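Local atomic coordinates of F-actin-capping protein subunit alpha (Dictyostelium discoideum, PDB entry 4AKR), a protein that binds the fast-growing barbed ends of actin filaments independently of calcium, blocking subunit exchange there without severing the filament. Residues 29-32 and 36-39; 153-158 and 164-169; 190-195 and 200-205. All blocks are in the same frame, centred on the assembly; numbering follows the deposited sequence.

In the fold
Contacts 2 and 3 are two hairpins of one antiparallel sheet, in which strands 134-142, 145-158, 163-175, 181-194 and 198-213 lie side by side in chain order; strand 198-213 carries the sheet on into the other protein chain of the assembly. The centres of the two contacts are 10 Å apart, and they are joined where strand 163-175 borders strand 181-194: Ser164 N lies 2.8 Å from His193 O and Arg166 N 2.9 Å from Asn191 O, both probable hydrogen bonds. Contact 1 stands apart, at the exit of helix 23-31 near the protein surface. Its centre is 27 Å from the centres of both other contacts, and its nearest atoms remain about 10 Å from either.

Contact 1 (29-32 and 36-39); sequences DVRA and SESL
Arg31 and Glu37 form a salt bridge across the turn that follows helix 23-31, joining the last helical turn to the type I beta turn Ser36-Leu39. The contact is local, with three residues separating the two segments, and it is carried by this one pair of side chains. Its close part is the meeting of Arg31 NH1 with Glu37 OE1 at 2.9 Å. OE1 lies at the edge of the guanidinium, in its plane, but the hydrogen bond is bent to 134° at the proton and counts as weak. The carboxylate is turned almost perpendicular to the guanidinium, so the two groups do not meet as a flat, two-bonded pair.

A long arginine suits this place because its chain, extended from CG to NE, runs past the carboxylate and brings NH1 back to it. Glutamate reaches across by bending at chi2 (61°). The looser side is that of the turn, where Glu37 and Ser38 are exposed. The turn itself is held internally, by Leu39 N to Ser36 O and by a hydrogen bond of 3.0 Å between Ser36 OG and Ser38 OG. On its other contacts the helix packs through Val30, a branched apolar residue buried against Ala11, Phe14 and Leu15 of helix 4-16. The second carboxylate oxygen, Glu37 OE2, rests against the aliphatic part of the arginine, 3.5 Å from Arg31 CB.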
loop_
_atom_site.group_PDB
_atom_site.type_symbol
_atom_site.label_atom_id
_atom_site.label_comp_id
_atom_site.label_asym_id
_atom_site.label_seq_id
_atom_site.Cartn_x
_atom_site.Cartn_y
_atom_site.Cartn_z
ATOM N N ASP A 29 -12.043 1.670 -13.281
ATOM C CA ASP A 29 -12.583 2.558 -12.263
ATOM C C ASP A 29 -12.405 4.011 -12.692
ATOM O O ASP A 29 -13.329 4.812 -12.588
ATOM C CB ASP A 29 -11.881 2.336 -10.918
ATOM C CG ASP A 29 -12.116 0.945 -10.349
ATOM O OD1 ASP A 29 -13.213 0.383 -10.541
ATOM O OD2 ASP A 29 -11.198 0.420 -9.689
ATOM N N VAL A 30 -11.216 4.347 -13.180
ATOM C CA VAL A 30 -10.939 5.711 -13.609
ATOM C C VAL A 30 -11.853 6.168 -14.752
ATOM O O VAL A 30 -12.543 7.188 -14.636
ATOM C CB VAL A 30 -9.471 5.867 -14.041
ATOM C CG1 VAL A 30 -9.215 7.288 -14.511
ATOM C CG2 VAL A 30 -8.560 5.547 -12.870
ATOM N N ARG A 31 -11.861 5.416 -15.847
ATOM C CA ARG A 31 -12.703 5.761 -16.984
ATOM C C ARG A 31 -14.154 5.994 -16.563
ATOM O O ARG A 31 -14.862 6.802 -17.168
ATOM C CB ARG A 31 -12.643 4.660 -18.052
ATOM C CG ARG A 31 -11.314 4.599 -18.802
ATOM C CD ARG A 31 -11.339 3.596 -19.958
ATOM N NE ARG A 31 -10.090 3.602 -20.725
ATOM C CZ ARG A 31 -9.662 4.618 -21.471
ATOM N NH1 ARG A 31 -10.382 5.728 -21.562
ATOM N NH2 ARG A 31 -8.516 4.528 -22.137
ATOM N N ALA A 32 -14.598 5.296 -15.523
ATOM C CA ALA A 32 -15.973 5.442 -15.072
ATOM C C ALA A 32 -16.166 6.662 -14.183
ATOM O O ALA A 32 -17.286 6.976 -13.781
ATOM C CB ALA A 32 -16.416 4.184 -14.341
ATOM N N SER A 36 -15.941 12.749 -19.096
ATOM C CA SER A 36 -15.874 12.541 -20.534
ATOM C C SER A 36 -14.641 11.733 -20.917
ATOM O O SER A 36 -13.505 12.100 -20.593
ATOM C CB SER A 36 -15.851 13.874 -21.276
ATOM O OG SER A 36 -15.845 13.660 -22.679
ATOM N N GLU A 37 -14.883 10.641 -21.633
ATOM C CA GLU A 37 -13.831 9.739 -22.082
ATOM C C GLU A 37 -12.789 10.423 -22.971
ATOM O O GLU A 37 -11.750 9.841 -23.275
ATOM C CB GLU A 37 -14.458 8.568 -22.841
ATOM C CG GLU A 37 -13.614 7.302 -22.854
ATOM C CD GLU A 37 -13.369 6.760 -21.456
ATOM O OE1 GLU A 37 -12.563 7.366 -20.713
ATOM O OE2 GLU A 37 -13.993 5.736 -21.096
ATOM N N SER A 38 -13.060 11.655 -23.385
ATOM C CA SER A 38 -12.129 12.369 -24.247
ATOM C C SER A 38 -11.098 13.156 -23.452
ATOM O O SER A 38 -10.080 13.576 -23.998
ATOM C CB SER A 38 -12.892 13.320 -25.172
ATOM O OG SER A 38 -13.469 14.382 -24.436
ATOM N N LEU A 39 -11.362 13.355 -22.162
ATOM C CA LEU A 39 -10.445 14.100 -21.299
ATOM C C LEU A 39 -9.011 13.573 -21.320
ATOM O O LEU A 39 -8.062 14.350 -21.248
ATOM C CB LEU A 39 -10.955 14.098 -19.854
ATOM C CG LEU A 39 -12.170 14.972 -19.545
ATOM C CD1 LEU A 39 -12.621 14.749 -18.107
ATOM C CD2 LEU A 39 -11.807 16.429 -19.775
#

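Contact 2 (153-158 and 164-169)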
loop_
_atom_site.group_PDB
_atom_site.type_symbol
_atom_site.label_atom_id
_atom_site.label_comp_id
_atom_site.label_asym_id
_atom_site.label_seq_id
_atom_site.Cartn_x
_atom_site.Cartn_y
_atom_site.Cartn_z
ATOM N N SER A 153 11.939 -9.484 -13.979
ATOM C CA SER A 153 10.623 -9.058 -13.525
ATOM C C SER A 153 9.680 -10.238 -13.396
ATOM O O SER A 153 9.506 -11.010 -14.336
ATOM C CB SER A 153 10.032 -8.033 -14.499
ATOM O OG SER A 153 8.927 -7.361 -13.912
ATOM N N THR A 154 9.062 -10.367 -12.226
ATOM C CA THR A 154 8.144 -11.461 -11.983
ATOM C C THR A 154 7.002 -11.004 -11.093
ATOM O O THR A 154 7.212 -10.312 -10.100
ATOM C CB THR A 154 8.857 -12.652 -11.310
ATOM O OG1 THR A 154 7.938 -13.742 -11.185
ATOM C CG2 THR A 154 9.371 -12.261 -9.923
ATOM N N CYS A 155 5.792 -11.417 -11.454
ATOM C CA CYS A 155 4.606 -11.033 -10.719
ATOM C C CYS A 155 3.690 -12.210 -10.448
ATOM O O CYS A 155 3.910 -13.318 -10.943
ATOM C CB CYS A 155 3.836 -9.986 -11.514
ATOM S SG CYS A 155 3.367 -10.567 -13.172
ATOM N N ILE A 156 2.660 -11.949 -9.653
ATOM C CA ILE A 156 1.675 -12.952 -9.314
ATOM C C ILE A 156 0.341 -12.251 -9.104
ATOM O O ILE A 156 0.284 -11.123 -8.614
ATOM C CB ILE A 156 2.072 -13.709 -8.044
ATOM C CG1 ILE A 156 1.062 -14.818 -7.772
ATOM C CG2 ILE A 156 2.137 -12.762 -6.870
ATOM C CD1 ILE A 156 1.486 -15.753 -6.663
ATOM N N TYR A 157 -0.738 -12.915 -9.486
ATOM C CA TYR A 157 -2.049 -12.318 -9.334
ATOM C C TYR A 157 -3.100 -13.383 -9.106
ATOM O O TYR A 157 -3.357 -14.220 -9.967
ATOM C CB TYR A 157 -2.393 -11.488 -10.574
ATOM C CG TYR A 157 -3.682 -10.699 -10.462
ATOM C CD1 TYR A 157 -3.987 -9.979 -9.306
ATOM C CD2 TYR A 157 -4.586 -10.647 -11.528
ATOM C CE1 TYR A 157 -5.165 -9.223 -9.214
ATOM C CE2 TYR A 157 -5.759 -9.896 -11.447
ATOM C CZ TYR A 157 -6.044 -9.187 -10.289
ATOM O OH TYR A 157 -7.205 -8.439 -10.207
ATOM N N LYS A 158 -3.695 -13.348 -7.920
ATOM C CA LYS A 158 -4.735 -14.287 -7.548
ATOM C C LYS A 158 -5.881 -13.476 -6.969
ATOM O O LYS A 158 -6.087 -13.441 -5.758
ATOM C CB LYS A 158 -4.201 -15.265 -6.509
ATOM C CG LYS A 158 -3.046 -16.109 -7.004
ATOM C CD LYS A 158 -3.510 -17.127 -8.032
ATOM C CE LYS A 158 -2.335 -17.931 -8.554
ATOM N NZ LYS A 158 -1.561 -18.535 -7.431
ATOM N N SER A 164 -1.747 -9.732 -4.794
ATOM C CA SER A 164 -0.887 -9.638 -5.968
ATOM C C SER A 164 0.492 -9.214 -5.508
ATOM O O SER A 164 0.679 -8.789 -4.365
ATOM C CB SER A 164 -1.431 -8.611 -6.971
ATOM O OG SER A 164 -1.308 -7.288 -6.485
ATOM N N GLY A 165 1.464 -9.339 -6.401
ATOM C CA GLY A 165 2.812 -8.947 -6.059
ATOM C C GLY A 165 3.702 -8.908 -7.277
ATOM O O GLY A 165 3.366 -9.456 -8.320
ATOM N N ARG A 166 4.841 -8.239 -7.140
ATOM C CA ARG A 166 5.814 -8.145 -8.213
ATOM C C ARG A 166 7.182 -7.948 -7.599
ATOM O O ARG A 166 7.311 -7.376 -6.518
ATOM C CB ARG A 166 5.502 -6.968 -9.154
ATOM C CG ARG A 166 6.495 -6.855 -10.313
ATOM C CD ARG A 166 6.235 -5.653 -11.223
ATOM N NE ARG A 166 5.100 -5.827 -12.132
ATOM C CZ ARG A 166 5.043 -6.724 -13.116
ATOM N NH1 ARG A 166 6.056 -7.555 -13.335
ATOM N NH2 ARG A 166 3.977 -6.768 -13.907
ATOM N N TRP A 167 8.194 -8.463 -8.281
ATOM C CA TRP A 167 9.576 -8.322 -7.858
ATOM C C TRP A 167 10.301 -7.824 -9.098
ATOM O O TRP A 167 10.218 -8.441 -10.162
ATOM C CB TRP A 167 10.166 -9.665 -7.404
ATOM C CG TRP A 167 11.630 -9.581 -7.008
ATOM C CD1 TRP A 167 12.690 -9.257 -7.818
ATOM C CD2 TRP A 167 12.186 -9.831 -5.706
ATOM N NE1 TRP A 167 13.863 -9.291 -7.097
ATOM C CE2 TRP A 167 13.581 -9.639 -5.801
ATOM C CE3 TRP A 167 11.637 -10.197 -4.468
ATOM C CZ2 TRP A 167 14.435 -9.800 -4.709
ATOM C CZ3 TRP A 167 12.490 -10.356 -3.383
ATOM C CH2 TRP A 167 13.871 -10.157 -3.513
ATOM N N ARG A 168 10.986 -6.696 -8.961
ATOM C CA ARG A 168 11.730 -6.112 -10.067
ATOM C C ARG A 168 13.185 -5.910 -9.664
ATOM O O ARG A 168 13.468 -5.339 -8.613
ATOM C CB ARG A 168 11.138 -4.756 -10.461
ATOM C CG ARG A 168 9.865 -4.815 -11.261
ATOM C CD ARG A 168 9.276 -3.425 -11.426
ATOM N NE ARG A 168 8.680 -2.960 -10.177
ATOM C CZ ARG A 168 8.273 -1.718 -9.955
ATOM N NH1 ARG A 168 8.399 -0.799 -10.902
ATOM N NH2 ARG A 168 7.734 -1.393 -8.792
ATOM N N SER A 169 14.093 -6.395 -10.501
ATOM C CA SER A 169 15.527 -6.244 -10.279
ATOM C C SER A 169 16.143 -5.681 -11.551
ATOM O O SER A 169 15.888 -6.182 -12.647
ATOM C CB SER A 169 16.198 -7.590 -9.967
ATOM O OG SER A 169 15.887 -8.054 -8.672
#
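Thr154 and Trp167 face each other as a hydrogen-bonded pair in the antiparallel beta hairpin of strands 145-158 and 163-175, whose N-to-C directions, taken over the short segments, are 177° apart, almost exactly antiparallel. Thr154 N gives to Trp167 O and Trp167 N to Thr154 O, the latter at 2.8 Å. Two residues along, Ile156 and Gly165 exchange a second such pair, with Ile156 N 2.9 Å from Gly165 O; here both donors are tilted out of the carbonyl planes.

Apolar contacts occupy the face of Thr154, Ile156 and Trp167. Thr154 CG2 meets Trp167 CB at 3.7 Å, the methyl of a beta-branched threonine packed against the root of the indole. Gly165, having no side chain, lets Ile156 CG2 approach its backbone N to 3.5 Å.

Polar side chains gather on the other face. Arg166 leaves the strand extended and then bends at chi3 (-76°), which turns its guanidinium back over Cys155, with Cys155 CB above one face of the group. Small hydroxyls and long arginines here join the sheet to the end of helix 44-55 and the residue after it, through Arg166 NE to Gln55 OE1, Arg168 NH1 to Ser54 O and Ser153 OG to Met56 O, and to the loop before helix 23-31, through Ser164 OG to Glu22 OE2.

Within strand 163-175 the indole, which also packs edge-to-face with Tyr130, has a polar partner of its own: Trp167 NE1 donates to Ser169 OG at 2.8 Å, near the ring plane, and that hydroxyl also bonds to Glu232 OE2.

Contact 3 (190-195 and 200-205); sequences VNVHYF and VQLNTV
Val192 sets CG1 opposite its backbone N (chi1 178°), which places CG2 on the flank facing Leu202; the leucine carries its CG opposite its own backbone N, and chi2 (73°) then turns CD2 toward the valine. Val192 CG2 meets Leu202 CD2 at 4.0 Å, and Val192 CB and Leu202 CB are 3.9 Å apart.

The two segments form an antiparallel beta hairpin, their strands almost exactly opposed in direction. Regular backbone pairing is straightest near the turn, where Val200 N gives to Tyr194 O at 2.8 Å in a nearly linear bond. Leu202 N to Val192 O follows, also at 2.8 Å. At the far end, between Val190 and Thr204, the pairing loosens.

Beta-branched valines suit such extended chains, and Val190, Val192 and Val200 make a largely apolar face, to which Leu202 adds its longer branched chain and which Tyr194 and Thr204 complete. The reverse face is more polar. There the chain of Gln201, through CG, lies obliquely beside the His193 ring, with ring and amide planes 72° apart; Gln201 NE2 is held by Asn199 OD1.

On one flank strand 181-194 pairs with strand 163-175, and Val190 packs on Trp167. Pro19 and Glu22, in the loop between helices 4-16 and 23-31, touch His193. On the other flank, residues 200-205 pair antiparallel with a strand of the other protein chain, so the sheet continues across the subunit interface.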
loop_
_atom_site.group_PDB
_atom_site.type_symbol
_atom_site.label_atom_id
_atom_site.label_comp_id
_atom_site.label_asym_id
_atom_site.label_seq_id
_atom_site.Cartn_x
_atom_site.Cartn_y
_atom_site.Cartn_z
ATOM N N VAL A 190 10.214 -4.354 -4.521
ATOM C CA VAL A 190 9.263 -5.417 -4.224
ATOM C C VAL A 190 7.918 -4.824 -3.837
ATOM O O VAL A 190 7.836 -3.911 -3.012
ATOM C CB VAL A 190 9.778 -6.310 -3.074
ATOM C CG1 VAL A 190 8.857 -7.506 -2.883
ATOM C CG2 VAL A 190 11.195 -6.763 -3.369
ATOM N N ASN A 191 6.858 -5.357 -4.431
ATOM C CA ASN A 191 5.518 -4.864 -4.167
ATOM C C ASN A 191 4.541 -5.991 -3.864
ATOM O O ASN A 191 4.520 -7.000 -4.556
ATOM C CB ASN A 191 5.018 -4.072 -5.380
ATOM C CG ASN A 191 5.905 -2.893 -5.706
ATOM O OD1 ASN A 191 5.775 -1.816 -5.116
ATOM N ND2 ASN A 191 6.827 -3.092 -6.635
ATOM N N VAL A 192 3.746 -5.814 -2.816
ATOM C CA VAL A 192 2.740 -6.794 -2.447
ATOM C C VAL A 192 1.473 -6.045 -2.066
ATOM O O VAL A 192 1.526 -5.039 -1.367
ATOM C CB VAL A 192 3.182 -7.685 -1.264
ATOM C CG1 VAL A 192 2.059 -8.660 -0.904
ATOM C CG2 VAL A 192 4.431 -8.461 -1.641
ATOM N N HIS A 193 0.344 -6.564 -2.536
ATOM C CA HIS A 193 -0.965 -5.984 -2.309
ATOM C C HIS A 193 -1.931 -7.075 -1.847
ATOM O O HIS A 193 -2.153 -8.069 -2.551
ATOM C CB HIS A 193 -1.458 -5.361 -3.624
ATOM C CG HIS A 193 -2.834 -4.769 -3.555
ATOM N ND1 HIS A 193 -3.322 -4.133 -2.432
ATOM C CD2 HIS A 193 -3.797 -4.652 -4.499
ATOM C CE1 HIS A 193 -4.525 -3.649 -2.692
ATOM N NE2 HIS A 193 -4.836 -3.951 -3.940
ATOM N N TYR A 194 -2.484 -6.885 -0.653
ATOM C CA TYR A 194 -3.446 -7.814 -0.075
ATOM C C TYR A 194 -4.717 -7.009 0.136
ATOM O O TYR A 194 -4.690 -5.964 0.781
ATOM C CB TYR A 194 -2.951 -8.345 1.265
ATOM C CG TYR A 194 -3.934 -9.292 1.907
ATOM C CD1 TYR A 194 -4.951 -8.807 2.727
ATOM C CD2 TYR A 194 -3.875 -10.666 1.665
ATOM C CE1 TYR A 194 -5.889 -9.657 3.291
ATOM C CE2 TYR A 194 -4.811 -11.535 2.234
ATOM C CZ TYR A 194 -5.817 -11.019 3.049
ATOM O OH TYR A 194 -6.753 -11.848 3.638
ATOM N N PHE A 195 -5.836 -7.485 -0.395
ATOM C CA PHE A 195 -7.056 -6.715 -0.264
ATOM C C PHE A 195 -8.345 -7.425 0.143
ATOM O O PHE A 195 -9.401 -7.177 -0.437
ATOM C CB PHE A 195 -7.276 -5.916 -1.555
ATOM C CG PHE A 195 -7.115 -6.730 -2.815
ATOM C CD1 PHE A 195 -5.850 -6.938 -3.365
ATOM C CD2 PHE A 195 -8.224 -7.287 -3.451
ATOM C CE1 PHE A 195 -5.689 -7.688 -4.533
ATOM C CE2 PHE A 195 -8.080 -8.039 -4.619
ATOM C CZ PHE A 195 -6.809 -8.240 -5.162
ATOM N N VAL A 200 -3.869 -3.630 2.128
ATOM C CA VAL A 200 -2.555 -3.557 2.749
ATOM C C VAL A 200 -1.503 -3.694 1.651
ATOM O O VAL A 200 -1.657 -4.505 0.734
ATOM C CB VAL A 200 -2.383 -4.677 3.804
ATOM C CG1 VAL A 200 -0.997 -4.621 4.430
ATOM C CG2 VAL A 200 -3.443 -4.518 4.884
ATOM N N GLN A 201 -0.449 -2.891 1.734
ATOM C CA GLN A 201 0.603 -2.931 0.727
ATOM C C GLN A 201 2.017 -2.871 1.285
ATOM O O GLN A 201 2.299 -2.141 2.230
ATOM C CB GLN A 201 0.415 -1.780 -0.267
ATOM C CG GLN A 201 -0.683 -2.019 -1.300
ATOM C CD GLN A 201 -0.872 -0.849 -2.241
ATOM O OE1 GLN A 201 0.093 -0.274 -2.738
ATOM N NE2 GLN A 201 -2.119 -0.496 -2.500
ATOM N N LEU A 202 2.897 -3.661 0.688
ATOM C CA LEU A 202 4.307 -3.687 1.050
ATOM C C LEU A 202 4.992 -3.053 -0.158
ATOM O O LEU A 202 4.680 -3.404 -1.302
ATOM C CB LEU A 202 4.801 -5.127 1.232
ATOM C CG LEU A 202 6.316 -5.351 1.388
ATOM C CD1 LEU A 202 6.784 -4.889 2.749
ATOM C CD2 LEU A 202 6.625 -6.825 1.226
ATOM N N ASN A 203 5.896 -2.110 0.093
ATOM C CA ASN A 203 6.634 -1.411 -0.966
ATOM C C ASN A 203 8.097 -1.259 -0.556
ATOM O O ASN A 203 8.398 -0.641 0.461
ATOM C CB ASN A 203 6.044 -0.014 -1.208
ATOM C CG ASN A 203 4.700 -0.051 -1.926
ATOM O OD1 ASN A 203 4.627 -0.334 -3.126
ATOM N ND2 ASN A 203 3.629 0.239 -1.193
ATOM N N THR A 204 9.004 -1.822 -1.346
ATOM C CA THR A 204 10.419 -1.730 -1.036
ATOM C C THR A 204 11.240 -1.217 -2.215
ATOM O O THR A 204 10.880 -1.416 -3.374
ATOM C CB THR A 204 10.999 -3.099 -0.608
ATOM O OG1 THR A 204 11.079 -3.970 -1.746
ATOM C CG2 THR A 204 10.120 -3.739 0.453
ATOM N N VAL A 205 12.342 -0.548 -1.893
ATOM C CA VAL A 205 13.278 -0.006 -2.872
ATOM C C VAL A 205 14.646 -0.105 -2.234
ATOM O O VAL A 205 14.915 0.545 -1.222
ATOM C CB VAL A 205 13.009 1.476 -3.205
ATOM C CG1 VAL A 205 14.121 2.013 -4.097
ATOM C CG2 VAL A 205 11.691 1.617 -3.923
#